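Local coordinates for protein haloacid delahogenase-like family hydrolase (PDB 2PKE) that probably acts as a magnesium-dependent phosphatase of the haloacid dehalogenase-like hydrolase superfamily, at residues Ile99-Ile102 with Gly103-Thr106. Numbering follows the deposited sequence.
Sequences IVEI and GRAT
Two bends bring the charges of Glu-101 and Arg-104 together: the glutamate chain turns at chi2, and the arginine, extended over its first two torsions, folds at chi3 (-40°). The two side chains therefore run side by side and point the same way, an i to i+3 salt bridge on the surface of a helix. The guanidinium grips side-on. Arg-104 NE reaches Glu-101 OE1 at 2.8 Å along a nearly straight N-H (169°), while NH2 of Arg-104 makes a longer bond of 3.2 Å to OE2 of Glu-101. Both oxygens lie at the edge of the guanidinium and close to its plane, yet each is met from above the carboxylate plane, because the two flat groups are turned 56° apart. The double grip should limit rotation of both groups, although Glu-101 itself is exposed. CG1 of Val-100 comes obliquely to 4.1 Å from Arg-104 NH2, and both residues also pack on Phe-68 of the second subunit, which places them at the dimer contact.

Helix 93-107 belongs to the helical domain beside the Rossmann-like core, consistent with the cap of a HAD hydrolase. Ile-99 and Ile-102 pack on helix 28-42, while Ile-99 and Val-100 touch helix 72-86. The regular i to i+4 backbone bonds continue through the segment, as from Ala-105 N to Glu-101 O (2.8 Å). The carbonyl of Ile-102 takes two donors from one residue. Thr-106 N approaches its oxygen at 3.0 Å, and the hydroxyl OG1 of Thr-106, placed beside its own backbone N by chi1, gives a bond of 2.9 Å to Ile-102 O from the opposite face of the carbonyl plane. Thr-106 is buried, and its hydroxyl spends its proton on the carbonyl one turn back in the same helix.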
ATOM      1  N   ILE A  99     -20.768   6.985 -10.270  1.00 21.22           N
ATOM      2  CA  ILE A  99     -19.353   6.754 -10.546  1.00 19.59           C
ATOM      3  C   ILE A  99     -18.655   6.253  -9.274  1.00 23.02           C
ATOM      4  O   ILE A  99     -17.859   5.300  -9.335  1.00 20.12           O
ATOM      5  CB  ILE A  99     -18.683   8.002 -11.054  1.00 15.04           C
ATOM      6  CG1 ILE A  99     -19.238   8.357 -12.453  1.00 20.50           C
ATOM      7  CG2 ILE A  99     -17.151   7.829 -11.095  1.00 17.59           C
ATOM      8  CD1 ILE A  99     -18.766   9.663 -12.961  1.00 23.97           C
ATOM      9  N   VAL A 100     -18.934   6.864  -8.122  1.00 22.29           N
ATOM     10  CA  VAL A 100     -18.334   6.356  -6.880  1.00 21.87           C
ATOM     11  C   VAL A 100     -18.700   4.875  -6.686  1.00 23.72           C
ATOM     12  O   VAL A 100     -17.859   4.095  -6.260  1.00 23.94           O
ATOM     13  CB  VAL A 100     -18.743   7.167  -5.629  1.00 21.07           C
ATOM     14  CG1 VAL A 100     -18.262   6.446  -4.315  1.00 24.03           C
ATOM     15  CG2 VAL A 100     -18.239   8.628  -5.745  1.00 22.62           C
ATOM     16  N   GLU A 101     -19.935   4.487  -6.986  1.00 25.26           N
ATOM     17  CA  GLU A 101     -20.365   3.078  -6.855  1.00 25.18           C
ATOM     18  C   GLU A 101     -19.630   2.152  -7.787  1.00 24.47           C
ATOM     19  O   GLU A 101     -19.289   1.049  -7.394  1.00 25.25           O
ATOM     20  CB  GLU A 101     -21.854   2.892  -7.077  1.00 28.74           C
ATOM     21  CG  GLU A 101     -22.718   3.640  -6.077  1.00 36.67           C
ATOM     22  CD  GLU A 101     -22.684   3.053  -4.670  1.00 50.05           C
ATOM     23  OE1 GLU A 101     -22.047   1.991  -4.456  1.00 50.76           O
ATOM     24  OE2 GLU A 101     -23.322   3.671  -3.781  1.00 57.54           O
ATOM     25  N   ILE A 102     -19.371   2.584  -9.014  1.00 22.32           N
ATOM     26  CA  ILE A 102     -18.511   1.818  -9.904  1.00 24.34           C
ATOM     27  C   ILE A 102     -17.204   1.497  -9.198  1.00 25.10           C
ATOM     28  O   ILE A 102     -16.694   0.384  -9.232  1.00 23.61           O
ATOM     29  CB  ILE A 102     -18.163   2.579 -11.204  1.00 22.40           C
ATOM     30  CG1 ILE A 102     -19.414   2.871 -12.022  1.00 21.94           C
ATOM     31  CG2 ILE A 102     -17.207   1.724 -12.063  1.00 22.60           C
ATOM     32  CD1 ILE A 102     -19.118   3.665 -13.275  1.00 28.26           C
ATOM     33  N   GLY A 103     -16.639   2.509  -8.579  1.00 26.93           N
ATOM     34  CA  GLY A 103     -15.377   2.338  -7.910  1.00 25.17           C
ATOM     35  C   GLY A 103     -15.491   1.423  -6.721  1.00 25.91           C
ATOM     36  O   GLY A 103     -14.610   0.602  -6.504  1.00 22.61           O
ATOM     37  N   ARG A 104     -16.555   1.591  -5.936  1.00 24.20           N
ATOM     38  CA  ARG A 104     -16.831   0.692  -4.832  1.00 26.95           C
ATOM     39  C   ARG A 104     -16.946  -0.747  -5.293  1.00 27.81           C
ATOM     40  O   ARG A 104     -16.437  -1.657  -4.614  1.00 28.60           O
ATOM     41  CB  ARG A 104     -18.076   1.093  -4.063  1.00 25.82           C
ATOM     42  CG  ARG A 104     -18.166   0.421  -2.680  1.00 38.76           C
ATOM     43  CD  ARG A 104     -19.552   0.412  -2.101  1.00 51.48           C
ATOM     44  NE  ARG A 104     -20.230   1.683  -2.358  1.00 67.74           N
ATOM     45  CZ  ARG A 104     -19.976   2.835  -1.727  1.00 66.39           C
ATOM     46  NH1 ARG A 104     -19.072   2.903  -0.749  1.00 70.15           N
ATOM     47  NH2 ARG A 104     -20.654   3.928  -2.066  1.00 66.23           N
ATOM     48  N   ALA A 105     -17.621  -0.955  -6.422  1.00 24.33           N
ATOM     49  CA  ALA A 105     -17.831  -2.295  -6.930  1.00 27.90           C
ATOM     50  C   ALA A 105     -16.508  -2.906  -7.347  1.00 24.07           C
ATOM     51  O   ALA A 105     -16.306  -4.108  -7.168  1.00 26.64           O
ATOM     52  CB  ALA A 105     -18.820  -2.314  -8.098  1.00 23.58           C
ATOM     53  N   THR A 106     -15.627  -2.091  -7.926  1.00 25.81           N
ATOM     54  CA  THR A 106     -14.332  -2.576  -8.477  1.00 24.35           C
ATOM     55  C   THR A 106     -13.400  -2.922  -7.323  1.00 25.01           C
ATOM     56  O   THR A 106     -12.668  -3.928  -7.345  1.00 24.56           O
ATOM     57  CB  THR A 106     -13.697  -1.556  -9.427  1.00 26.59           C
ATOM     58  OG1 THR A 106     -14.628  -1.232 -10.480  1.00 23.70           O
ATOM     59  CG2 THR A 106     -12.438  -2.124 -10.030  1.00 22.99           C
TER